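Local coordinates for immunity 23 family protein (Burkholderia dolosa AU0158, PDB 5FFP), which probably acts as an immunity protein (CdiI) that protects its own cell by neutralising a toxin of contact-dependent growth inhibition, at residues G27-F32 with V47-L52; F9-D14 with R149-K154; I112-V115 with S120-L123; C13-S18 with S43-D48. All coordinates share one frame; numbering follows the deposited sequence.

How the contacts relate
Contacts 1, 2 and 4 gather round the four-stranded antiparallel sheet; contact 3 belongs to the separate three-stranded one. Centres of contacts 1 and 2, and of 1 and 4, lie about 8 Å apart; those of 3 and 4 about 25 Å. Contacts 2 and 4 both start from strand 9-15, while 1 and 4 share helix 45-52. In sequence, contacts 1 and 3 follow one another, and both fall between the two segments of contact 2, which brings the C-terminal helix 143-154 back to the N-terminal strand. Tyr31 packing on Ile112 and Phe9 packing on Leu123 join the two sheets, consistent with one compact domain.

Contact 1: residues G27-F32 with V47-L52; sequences GCLGYF and VDLSML
Leu29 and Asp48 pass each other at a slant, the CD1 methyl of Leu29 lying 3.9 Å from OD2 of Asp48. The side chain of Leu29 leaves the strand toward the helix, and with CG opposite the backbone N (chi1 -175°) its CD1 also meets Leu49 CD1 at 4.4 Å. Tyr31 and Leu52 make the second meeting, and the two side chains point head-on at one another. The first bond of Tyr31 does not aim at the helix; the length of the ring carries the phenol end across. CD2 of Leu52 approaches the rim of the phenol, hardly above or below the ring; the modelled distance from Tyr31 OH to Leu52 CD2, 3.1 Å, is short for a methyl against an oxygen and is doubtful in detail at this resolution. This is a helix laid over an antiparallel sheet: strand 26-33 is an inner strand, helix 45-52 leaves the edge strand 36-44 and comes back over one face, and the segment axes approach to 11.3 Å at 35°. No hydrogen bond joins the two segments. The polar ends are held from elsewhere, Tyr31 OH by Val100 O and Asp48 OD2 by the hydroxyl of Ser104, among others. Leu105 of helix 103-108 touches both Leu29 and Tyr31, while Leu49 and Leu52 also reach helix 143-154, at Leu152 and Val148. Phe9 meets the Tyr31 ring edge-to-face.

Contact 2: residues F9-D14 with R149-K154; sequences FAIWCD and RDVLAK
Ile11 and Val151 meet with their side chains at about a right angle, and one methyl does most of the touching: CG2 of Val151 is 3.9 Å from CD1 of Ile11 and also 3.9 Å from Ile11 CB, so it rests against the length of the isoleucine rather than its end alone. The longer branch of Ile11 is extended (chi2 177°), which carries CD1 out to the helix. The other methyl of the fork, Val151 CG1, faces the sulfur two residues along the strand, at 4.3 Å from Cys13 SG. Val151 thus spans two neighbouring side chains on one face of the strand, an entirely apolar contact. It seats the C-terminal helix 143-154 on strand 9-15 of the four-stranded antiparallel sheet, where that strand runs between 2-3 and 26-33. One shell out, Val147 and Val148 of the same helix also pack on Ile11, Ser3 of strand 2-3 touches Val151, and Leu49 of helix 45-52 lies against Val151 as well. Phe9 stacks its ring on Phe144 nearer the start of the helix. The strand is held in place by backbone bonds, Ile11 with Ser3 and Trp12 with Gly30.

Contact 3: residues I112-V115 with S120-L123; sequences IFLV and SAKL
Val115 and Lys122 form a hydrogen-bonded antiparallel pair, tied by two backbone bonds. Val115 N donates a hydrogen bond to Lys122 O at 2.9 Å, nearly straight (168° at the hydrogen) and in the carbonyl plane; the return bond, Lys122 N to Val115 O, is shorter at 2.7 Å and arrives almost along the C=O axis. CA-H...O contacts fill in beside them: Leu123 CA approaches Phe113 O to 3.2 Å, and Leu114 CA points its hydrogen at the Lys122 oxygen that already accepts from Val115. Among apolar side chains, Leu123 is the centre. Its CD2 methyl fits between two partners from the other strand, 3.9 Å from Ile112 CG2 and 3.9 Å from Leu114 CD1, crossing both side chains at a slant. Leu114 can reach it because CG stands opposite the backbone N (chi1 -166°), and its CD1 also comes to 4.3 Å from Ala121 CB. Charge lies on the face of Val115 and Lys122, where Lys122, extended beyond CG, leads away from the neighbouring strand to a salt bridge with Glu136, and a cation-pi contact with Phe68 accompanies it. Met33 of strand 26-33 touches Ile112 and Leu123 on their face. Leu114 with Leu123 is the adjoining non-hydrogen-bonded pair, and the alternation is that of a tight beta hairpin, strands 110-117 and 120-127, which strand 135-140 extends to a three-stranded antiparallel meander.

Contact 4: residues C13-S18 with S43-D48; sequences CDAVES and STLGVD
Asp48 OD2 is gripped by two serine hydroxyls. Ser43 OG donates to it at 2.6 Å, coming from above the carboxylate plane and 36° out of it, and Ser104 of helix 103-108 supplies the second bond. Two such partners would probably steady the negative charge of this buried carboxylate. The site marks a strand-to-helix junction: strand 36-44 of the antiparallel sheet ends and helix 45-52 begins at once, with Ser43 on the strand side and Asp48 in the first turn. Thr44 is the N-cap residue, yet its hydroxyl does not cap the helix; it bonds to Asn26 OD1, while Thr44 O accepts a hydrogen bond from Asp48 N at 3.0 Å.

Across the contact itself Leu45 does the touching. It points at strand 9-15, with CG lying opposite its own carbonyl carbon (chi1 -49°), and the two methyls divide the work. CD2 lies over the apolar part of Cys13, 4.2 Å from its CB. CD1 presses on the backbone beyond, where the chain is about to leave the strand. Strands 9-15 and 36-44 are not neighbours in the sheet: strand 26-33 runs between them, bonded through Gly27 to Ser43 on one flank and through Cys28 to Asp14 on the other, and Leu45 CD2 passes 3.7 Å from Cys28 O on its way over. The outer end of the contact is more open to solvent, Asp14 and Ala15 being exposed. There Leu45 CD1 sits 3.8 Å from Asp14 C and 3.6 Å from Ala15 N, against the peptide that joins the two residues.

Contact 1: residues G27-F32 with V47-L52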
loop_
_atom_site.group_PDB
_atom_site.type_symbol
_atom_site.label_atom_id
_atom_site.label_comp_id
_atom_site.label_asym_id
_atom_site.label_seq_id
_atom_site.Cartn_x
_atom_site.Cartn_y
_atom_site.Cartn_z
ATOM N N GLY A 27 -15.900 19.659 -13.786
ATOM C CA GLY A 27 -16.254 20.834 -13.000
ATOM C C GLY A 27 -15.619 20.856 -11.621
ATOM O O GLY A 27 -14.431 20.560 -11.472
ATOM N N CYS A 28 -16.400 21.201 -10.602
ATOM C CA CYS A 28 -15.857 21.484 -9.263
ATOM C C CYS A 28 -16.483 20.617 -8.204
ATOM O O CYS A 28 -17.662 20.214 -8.311
ATOM C CB CYS A 28 -16.073 22.940 -8.906
ATOM S SG CYS A 28 -15.220 24.081 -10.031
ATOM N N LEU A 29 -15.653 20.288 -7.210
ATOM C CA LEU A 29 -16.082 19.493 -6.090
ATOM C C LEU A 29 -15.321 19.914 -4.848
ATOM O O LEU A 29 -14.109 20.138 -4.880
ATOM C CB LEU A 29 -15.845 18.023 -6.344
ATOM C CG LEU A 29 -16.384 17.117 -5.259
ATOM C CD1 LEU A 29 -16.952 15.852 -5.864
ATOM C CD2 LEU A 29 -15.318 16.774 -4.265
ATOM N N GLY A 30 -16.070 20.098 -3.769
ATOM C CA GLY A 30 -15.476 20.510 -2.516
ATOM C C GLY A 30 -16.198 19.832 -1.392
ATOM O O GLY A 30 -17.344 19.464 -1.543
ATOM N N TYR A 31 -15.493 19.651 -0.301
ATOM C CA TYR A 31 -16.023 19.209 0.980
ATOM C C TYR A 31 -15.977 20.444 1.912
ATOM O O TYR A 31 -14.916 21.104 2.040
ATOM C CB TYR A 31 -15.108 18.152 1.591
ATOM C CG TYR A 31 -15.207 16.741 1.089
ATOM C CD1 TYR A 31 -15.940 16.395 -0.040
ATOM C CD2 TYR A 31 -14.508 15.759 1.714
ATOM C CE1 TYR A 31 -16.003 15.094 -0.496
ATOM C CE2 TYR A 31 -14.555 14.462 1.260
ATOM C CZ TYR A 31 -15.302 14.143 0.143
ATOM O OH TYR A 31 -15.336 12.823 -0.268
ATOM N N PHE A 32 -17.111 20.769 2.526
ATOM C CA PHE A 32 -17.143 21.671 3.695
ATOM C C PHE A 32 -17.031 20.802 4.952
ATOM O O PHE A 32 -17.765 19.831 5.120
ATOM C CB PHE A 32 -18.472 22.402 3.827
ATOM C CG PHE A 32 -18.625 23.573 2.940
ATOM C CD1 PHE A 32 -18.133 24.793 3.313
ATOM C CD2 PHE A 32 -19.344 23.466 1.770
ATOM C CE1 PHE A 32 -18.289 25.890 2.484
ATOM C CE2 PHE A 32 -19.506 24.540 0.926
ATOM C CZ PHE A 32 -18.985 25.766 1.284
ATOM N N VAL A 47 -16.683 10.057 -12.223
ATOM C CA VAL A 47 -15.604 9.251 -11.692
ATOM C C VAL A 47 -15.463 9.490 -10.201
ATOM O O VAL A 47 -15.322 8.572 -9.458
ATOM C CB VAL A 47 -14.243 9.577 -12.402
ATOM C CG1 VAL A 47 -13.121 8.754 -11.797
ATOM C CG2 VAL A 47 -14.333 9.312 -13.891
ATOM N N ASP A 48 -15.422 10.746 -9.778
ATOM C CA ASP A 48 -15.457 11.035 -8.343
ATOM C C ASP A 48 -16.669 10.373 -7.629
ATOM O O ASP A 48 -16.517 9.790 -6.536
ATOM C CB ASP A 48 -15.496 12.532 -8.106
ATOM C CG ASP A 48 -14.119 13.156 -7.983
ATOM O OD1 ASP A 48 -13.110 12.436 -7.751
ATOM O OD2 ASP A 48 -14.055 14.416 -8.024
ATOM N N LEU A 49 -17.865 10.469 -8.207
ATOM C CA LEU A 49 -19.059 9.974 -7.499
ATOM C C LEU A 49 -19.046 8.459 -7.424
ATOM O O LEU A 49 -19.291 7.903 -6.363
ATOM C CB LEU A 49 -20.373 10.498 -8.113
ATOM C CG LEU A 49 -20.967 11.831 -7.564
ATOM C CD1 LEU A 49 -19.960 12.884 -7.144
ATOM C CD2 LEU A 49 -21.930 12.437 -8.583
ATOM N N SER A 50 -18.716 7.784 -8.522
ATOM C CA SER A 50 -18.662 6.340 -8.471
ATOM C C SER A 50 -17.592 5.817 -7.487
ATOM O O SER A 50 -17.784 4.757 -6.861
ATOM C CB SER A 50 -18.449 5.755 -9.840
ATOM O OG SER A 50 -17.127 5.983 -10.220
HETATM N N MSE A 51 -16.505 6.558 -7.322
HETATM C CA MSE A 51 -15.480 6.184 -6.358
HETATM C C MSE A 51 -15.857 6.483 -4.898
HETATM O O MSE A 51 -15.424 5.778 -3.981
HETATM C CB MSE A 51 -14.227 6.888 -6.849
HETATM C CG MSE A 51 -13.180 7.122 -5.760
HETATM SE SE MSE A 51 -13.510 8.786 -4.692
HETATM C CE MSE A 51 -12.364 8.230 -3.177
ATOM N N LEU A 52 -16.631 7.546 -4.662
ATOM C CA LEU A 52 -17.153 7.820 -3.313
ATOM C C LEU A 52 -18.100 6.699 -2.904
ATOM O O LEU A 52 -18.106 6.275 -1.742
ATOM C CB LEU A 52 -17.880 9.157 -3.220
ATOM C CG LEU A 52 -17.069 10.439 -3.337
ATOM C CD1 LEU A 52 -18.017 11.621 -3.350
ATOM C CD2 LEU A 52 -16.042 10.572 -2.234
#

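Contact 2: residues F9-D14 with R149-K154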
loop_
_atom_site.group_PDB
_atom_site.type_symbol
_atom_site.label_atom_id
_atom_site.label_comp_id
_atom_site.label_asym_id
_atom_site.label_seq_id
_atom_site.Cartn_x
_atom_site.Cartn_y
_atom_site.Cartn_z
ATOM N N PHE A 9 -20.752 18.757 7.887
ATOM C CA PHE A 9 -20.192 18.206 6.657
ATOM C C PHE A 9 -21.127 18.371 5.466
ATOM O O PHE A 9 -22.321 18.061 5.539
ATOM C CB PHE A 9 -19.842 16.715 6.837
ATOM C CG PHE A 9 -19.346 16.073 5.591
ATOM C CD1 PHE A 9 -18.159 16.503 5.003
ATOM C CD2 PHE A 9 -20.091 15.100 4.943
ATOM C CE1 PHE A 9 -17.717 15.950 3.821
ATOM C CE2 PHE A 9 -19.639 14.531 3.761
ATOM C CZ PHE A 9 -18.454 14.951 3.211
ATOM N N ALA A 10 -20.576 18.847 4.359
ATOM C CA ALA A 10 -21.337 18.924 3.129
ATOM C C ALA A 10 -20.421 18.715 1.950
ATOM O O ALA A 10 -19.206 18.916 2.059
ATOM C CB ALA A 10 -22.012 20.271 3.019
ATOM N N ILE A 11 -21.034 18.344 0.819
ATOM C CA ILE A 11 -20.353 18.265 -0.462
ATOM C C ILE A 11 -21.010 19.237 -1.369
ATOM O O ILE A 11 -22.244 19.227 -1.506
ATOM C CB ILE A 11 -20.473 16.860 -1.084
ATOM C CG1 ILE A 11 -19.937 15.822 -0.082
ATOM C CG2 ILE A 11 -19.641 16.764 -2.369
ATOM C CD1 ILE A 11 -20.063 14.408 -0.549
ATOM N N TRP A 12 -20.196 20.062 -2.011
ATOM C CA TRP A 12 -20.636 20.996 -2.987
ATOM C C TRP A 12 -20.032 20.571 -4.334
ATOM O O TRP A 12 -18.781 20.497 -4.449
ATOM C CB TRP A 12 -20.073 22.360 -2.589
ATOM C CG TRP A 12 -20.753 23.556 -3.177
ATOM C CD1 TRP A 12 -21.915 23.585 -3.856
ATOM C CD2 TRP A 12 -20.357 24.912 -3.008
ATOM N NE1 TRP A 12 -22.231 24.879 -4.190
ATOM C CE2 TRP A 12 -21.278 25.705 -3.676
ATOM C CE3 TRP A 12 -19.261 25.529 -2.398
ATOM C CZ2 TRP A 12 -21.158 27.087 -3.756
ATOM C CZ3 TRP A 12 -19.124 26.921 -2.506
ATOM C CH2 TRP A 12 -20.064 27.670 -3.167
ATOM N N CYS A 13 -20.864 20.315 -5.350
ATOM C CA CYS A 13 -20.326 20.045 -6.692
ATOM C C CYS A 13 -21.183 20.522 -7.894
ATOM O O CYS A 13 -22.422 20.679 -7.799
ATOM C CB CYS A 13 -19.954 18.560 -6.810
ATOM S SG CYS A 13 -21.294 17.391 -6.531
ATOM N N ASP A 14 -20.500 20.879 -8.992
ATOM C CA ASP A 14 -21.159 21.259 -10.217
ATOM C C ASP A 14 -20.232 21.041 -11.416
ATOM O O ASP A 14 -19.067 21.379 -11.373
ATOM C CB ASP A 14 -21.535 22.749 -10.185
ATOM C CG ASP A 14 -22.855 23.026 -9.505
ATOM O OD1 ASP A 14 -23.905 22.531 -9.974
ATOM O OD2 ASP A 14 -22.834 23.730 -8.467
ATOM N N ARG A 149 -24.460 9.455 0.183
ATOM C CA ARG A 149 -25.557 8.717 -0.421
ATOM C C ARG A 149 -26.572 9.675 -1.060
ATOM O O ARG A 149 -27.153 9.378 -2.110
ATOM C CB ARG A 149 -26.215 7.810 0.623
ATOM C CG ARG A 149 -26.856 6.561 0.030
ATOM C CD ARG A 149 -27.284 5.556 1.094
ATOM N NE ARG A 149 -26.206 4.671 1.568
ATOM C CZ ARG A 149 -25.546 4.752 2.739
ATOM N NH1 ARG A 149 -24.607 3.836 3.023
ATOM N NH2 ARG A 149 -25.804 5.732 3.627
ATOM N N ASP A 150 -26.757 10.834 -0.425
ATOM C CA ASP A 150 -27.642 11.875 -0.936
ATOM C C ASP A 150 -27.083 12.433 -2.245
ATOM O O ASP A 150 -27.812 12.584 -3.233
ATOM C CB ASP A 150 -27.775 12.990 0.116
ATOM C CG ASP A 150 -28.903 13.971 -0.174
ATOM O OD1 ASP A 150 -29.882 13.625 -0.890
ATOM O OD2 ASP A 150 -28.815 15.112 0.359
ATOM N N VAL A 151 -25.792 12.752 -2.260
ATOM C CA VAL A 151 -25.177 13.229 -3.500
ATOM C C VAL A 151 -25.371 12.242 -4.664
ATOM O O VAL A 151 -25.640 12.640 -5.779
ATOM C CB VAL A 151 -23.691 13.536 -3.312
ATOM C CG1 VAL A 151 -23.067 13.896 -4.644
ATOM C CG2 VAL A 151 -23.516 14.703 -2.369
ATOM N N LEU A 152 -25.266 10.953 -4.385
ATOM C CA LEU A 152 -25.447 9.930 -5.433
ATOM C C LEU A 152 -26.885 9.809 -5.891
ATOM O O LEU A 152 -27.143 9.570 -7.065
ATOM C CB LEU A 152 -24.954 8.572 -4.950
ATOM C CG LEU A 152 -23.468 8.560 -4.605
ATOM C CD1 LEU A 152 -23.108 7.285 -3.839
ATOM C CD2 LEU A 152 -22.631 8.731 -5.859
ATOM N N ALA A 153 -27.819 9.959 -4.956
ATOM C CA ALA A 153 -29.242 9.920 -5.288
ATOM C C ALA A 153 -29.650 11.083 -6.195
ATOM O O ALA A 153 -30.447 10.890 -7.102
ATOM C CB ALA A 153 -30.088 9.927 -4.019
ATOM N N LYS A 154 -29.104 12.274 -5.945
ATOM C CA LYS A 154 -29.563 13.493 -6.623
ATOM C C LYS A 154 -28.978 13.734 -8.027
ATOM O O LYS A 154 -29.432 14.625 -8.748
ATOM C CB LYS A 154 -29.285 14.726 -5.744
ATOM C CG LYS A 154 -30.197 14.841 -4.528
ATOM C CD LYS A 154 -29.687 15.849 -3.508
ATOM C CE LYS A 154 -29.196 17.178 -4.139
ATOM N NZ LYS A 154 -28.732 18.235 -3.181
#

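Contact 3: residues I112-V115 with S120-L123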
loop_
_atom_site.group_PDB
_atom_site.type_symbol
_atom_site.label_atom_id
_atom_site.label_comp_id
_atom_site.label_asym_id
_atom_site.label_seq_id
_atom_site.Cartn_x
_atom_site.Cartn_y
_atom_site.Cartn_z
ATOM N N ILE A 112 -8.331 13.145 3.667
ATOM C CA ILE A 112 -9.448 13.370 4.555
ATOM C C ILE A 112 -9.932 12.035 5.041
ATOM O O ILE A 112 -10.305 11.183 4.231
ATOM C CB ILE A 112 -10.574 14.103 3.814
ATOM C CG1 ILE A 112 -10.086 15.493 3.378
ATOM C CG2 ILE A 112 -11.801 14.234 4.710
ATOM C CD1 ILE A 112 -10.877 16.046 2.226
ATOM N N PHE A 113 -9.928 11.854 6.360
ATOM C CA PHE A 113 -10.149 10.546 6.928
ATOM C C PHE A 113 -11.391 10.545 7.798
ATOM O O PHE A 113 -11.713 11.554 8.414
ATOM C CB PHE A 113 -8.934 10.115 7.755
ATOM C CG PHE A 113 -7.633 10.053 6.975
ATOM C CD1 PHE A 113 -7.292 8.922 6.233
ATOM C CD2 PHE A 113 -6.728 11.102 7.035
ATOM C CE1 PHE A 113 -6.097 8.853 5.533
ATOM C CE2 PHE A 113 -5.526 11.046 6.350
ATOM C CZ PHE A 113 -5.204 9.915 5.598
ATOM N N LEU A 114 -12.083 9.409 7.839
ATOM C CA LEU A 114 -13.206 9.207 8.724
ATOM C C LEU A 114 -12.805 8.257 9.868
ATOM O O LEU A 114 -12.324 7.143 9.616
ATOM C CB LEU A 114 -14.359 8.600 7.949
ATOM C CG LEU A 114 -15.739 8.620 8.616
ATOM C CD1 LEU A 114 -16.197 10.037 8.897
ATOM C CD2 LEU A 114 -16.763 7.910 7.744
ATOM N N VAL A 115 -13.010 8.692 11.113
ATOM C CA VAL A 115 -12.857 7.826 12.291
ATOM C C VAL A 115 -14.153 7.868 13.103
ATOM O O VAL A 115 -14.645 8.947 13.451
ATOM C CB VAL A 115 -11.706 8.315 13.201
ATOM C CG1 VAL A 115 -11.645 7.504 14.490
ATOM C CG2 VAL A 115 -10.366 8.269 12.482
ATOM N N SER A 120 -20.490 8.769 17.476
ATOM C CA SER A 120 -19.985 10.004 16.867
ATOM C C SER A 120 -19.029 9.635 15.752
ATOM O O SER A 120 -18.805 8.457 15.464
ATOM C CB SER A 120 -19.246 10.895 17.887
ATOM O OG SER A 120 -20.012 11.149 19.045
ATOM N N ALA A 121 -18.456 10.654 15.129
ATOM C CA ALA A 121 -17.422 10.448 14.113
ATOM C C ALA A 121 -16.612 11.706 13.914
ATOM O O ALA A 121 -17.063 12.797 14.229
ATOM C CB ALA A 121 -18.028 9.982 12.802
ATOM N N LYS A 122 -15.412 11.539 13.391
ATOM C CA LYS A 122 -14.527 12.651 13.097
ATOM C C LYS A 122 -14.034 12.584 11.658
ATOM O O LYS A 122 -13.559 11.546 11.211
ATOM C CB LYS A 122 -13.314 12.609 14.010
ATOM C CG LYS A 122 -13.564 13.197 15.364
ATOM C CD LYS A 122 -12.323 13.118 16.213
ATOM C CE LYS A 122 -12.602 13.765 17.552
ATOM N NZ LYS A 122 -11.455 13.674 18.496
ATOM N N LEU A 123 -14.158 13.687 10.939
ATOM C CA LEU A 123 -13.369 13.895 9.746
ATOM C C LEU A 123 -12.078 14.519 10.189
ATOM O O LEU A 123 -12.079 15.515 10.908
ATOM C CB LEU A 123 -14.048 14.834 8.775
ATOM C CG LEU A 123 -15.180 14.256 7.948
ATOM C CD1 LEU A 123 -15.758 15.366 7.095
ATOM C CD2 LEU A 123 -14.668 13.117 7.083
#

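Contact 4: residues C13-S18 with S43-D48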
loop_
_atom_site.group_PDB
_atom_site.type_symbol
_atom_site.label_atom_id
_atom_site.label_comp_id
_atom_site.label_asym_id
_atom_site.label_seq_id
_atom_site.Cartn_x
_atom_site.Cartn_y
_atom_site.Cartn_z
ATOM N N CYS A 13 -20.864 20.315 -5.350
ATOM C CA CYS A 13 -20.326 20.045 -6.692
ATOM C C CYS A 13 -21.183 20.522 -7.894
ATOM O O CYS A 13 -22.422 20.679 -7.799
ATOM C CB CYS A 13 -19.954 18.560 -6.810
ATOM S SG CYS A 13 -21.294 17.391 -6.531
ATOM N N ASP A 14 -20.500 20.879 -8.992
ATOM C CA ASP A 14 -21.159 21.259 -10.217
ATOM C C ASP A 14 -20.232 21.041 -11.416
ATOM O O ASP A 14 -19.067 21.379 -11.373
ATOM C CB ASP A 14 -21.535 22.749 -10.185
ATOM C CG ASP A 14 -22.855 23.026 -9.505
ATOM O OD1 ASP A 14 -23.905 22.531 -9.974
ATOM O OD2 ASP A 14 -22.834 23.730 -8.467
ATOM N N ALA A 15 -20.805 20.562 -12.497
ATOM C CA ALA A 15 -20.231 20.593 -13.816
ATOM C C ALA A 15 -20.064 22.024 -14.335
ATOM O O ALA A 15 -20.878 22.920 -14.032
ATOM C CB ALA A 15 -21.163 19.849 -14.783
ATOM N N VAL A 16 -19.035 22.233 -15.162
ATOM C CA VAL A 16 -18.942 23.456 -15.902
ATOM C C VAL A 16 -19.267 23.138 -17.339
ATOM O O VAL A 16 -18.513 22.406 -18.019
ATOM C CB VAL A 16 -17.560 24.055 -15.813
ATOM C CG1 VAL A 16 -17.532 25.339 -16.628
ATOM C CG2 VAL A 16 -17.134 24.313 -14.364
ATOM N N GLU A 17 -20.393 23.654 -17.795
ATOM C CA GLU A 17 -20.940 23.343 -19.096
ATOM C C GLU A 17 -19.945 23.358 -20.249
ATOM O O GLU A 17 -20.081 22.568 -21.181
ATOM C CB GLU A 17 -22.066 24.334 -19.462
ATOM C CG GLU A 17 -23.448 23.691 -19.467
ATOM C CD GLU A 17 -24.561 24.564 -20.065
ATOM O OE1 GLU A 17 -25.583 24.796 -19.339
ATOM O OE2 GLU A 17 -24.450 24.996 -21.257
ATOM N N SER A 18 -19.014 24.306 -20.211
ATOM C CA SER A 18 -18.061 24.541 -21.291
ATOM C C SER A 18 -16.825 23.626 -21.193
ATOM O O SER A 18 -16.049 23.540 -22.123
ATOM C CB SER A 18 -17.600 25.994 -21.268
ATOM O OG SER A 18 -16.309 26.076 -20.666
ATOM N N SER A 43 -12.275 18.133 -11.124
ATOM C CA SER A 43 -13.008 16.894 -10.953
ATOM C C SER A 43 -13.754 16.510 -12.194
ATOM O O SER A 43 -14.184 17.386 -12.916
ATOM C CB SER A 43 -13.989 17.044 -9.818
ATOM O OG SER A 43 -15.017 16.042 -9.855
ATOM N N THR A 44 -13.892 15.193 -12.436
ATOM C CA THR A 44 -14.852 14.630 -13.367
ATOM C C THR A 44 -15.832 13.899 -12.484
ATOM O O THR A 44 -15.505 12.882 -11.854
ATOM C CB THR A 44 -14.229 13.628 -14.382
ATOM O OG1 THR A 44 -13.242 14.278 -15.190
ATOM C CG2 THR A 44 -15.315 13.058 -15.315
ATOM N N LEU A 45 -17.036 14.427 -12.404
ATOM C CA LEU A 45 -17.915 14.095 -11.310
ATOM C C LEU A 45 -18.412 12.672 -11.393
ATOM O O LEU A 45 -18.614 12.032 -10.359
ATOM C CB LEU A 45 -19.097 15.053 -11.236
ATOM C CG LEU A 45 -18.788 16.540 -11.302
ATOM C CD1 LEU A 45 -20.103 17.279 -11.263
ATOM C CD2 LEU A 45 -17.905 17.003 -10.160
ATOM N N GLY A 46 -18.605 12.141 -12.589
ATOM C CA GLY A 46 -18.962 10.705 -12.692
ATOM C C GLY A 46 -17.960 9.756 -12.026
ATOM O O GLY A 46 -18.329 8.794 -11.335
ATOM N N VAL A 47 -16.683 10.057 -12.223
ATOM C CA VAL A 47 -15.604 9.251 -11.692
ATOM C C VAL A 47 -15.463 9.490 -10.201
ATOM O O VAL A 47 -15.322 8.572 -9.458
ATOM C CB VAL A 47 -14.243 9.577 -12.402
ATOM C CG1 VAL A 47 -13.121 8.754 -11.797
ATOM C CG2 VAL A 47 -14.333 9.312 -13.891
ATOM N N ASP A 48 -15.422 10.746 -9.778
ATOM C CA ASP A 48 -15.457 11.035 -8.343
ATOM C C ASP A 48 -16.669 10.373 -7.629
ATOM O O ASP A 48 -16.517 9.790 -6.536
ATOM C CB ASP A 48 -15.496 12.532 -8.106
ATOM C CG ASP A 48 -14.119 13.156 -7.983
ATOM O OD1 ASP A 48 -13.110 12.436 -7.751
ATOM O OD2 ASP A 48 -14.055 14.416 -8.024
#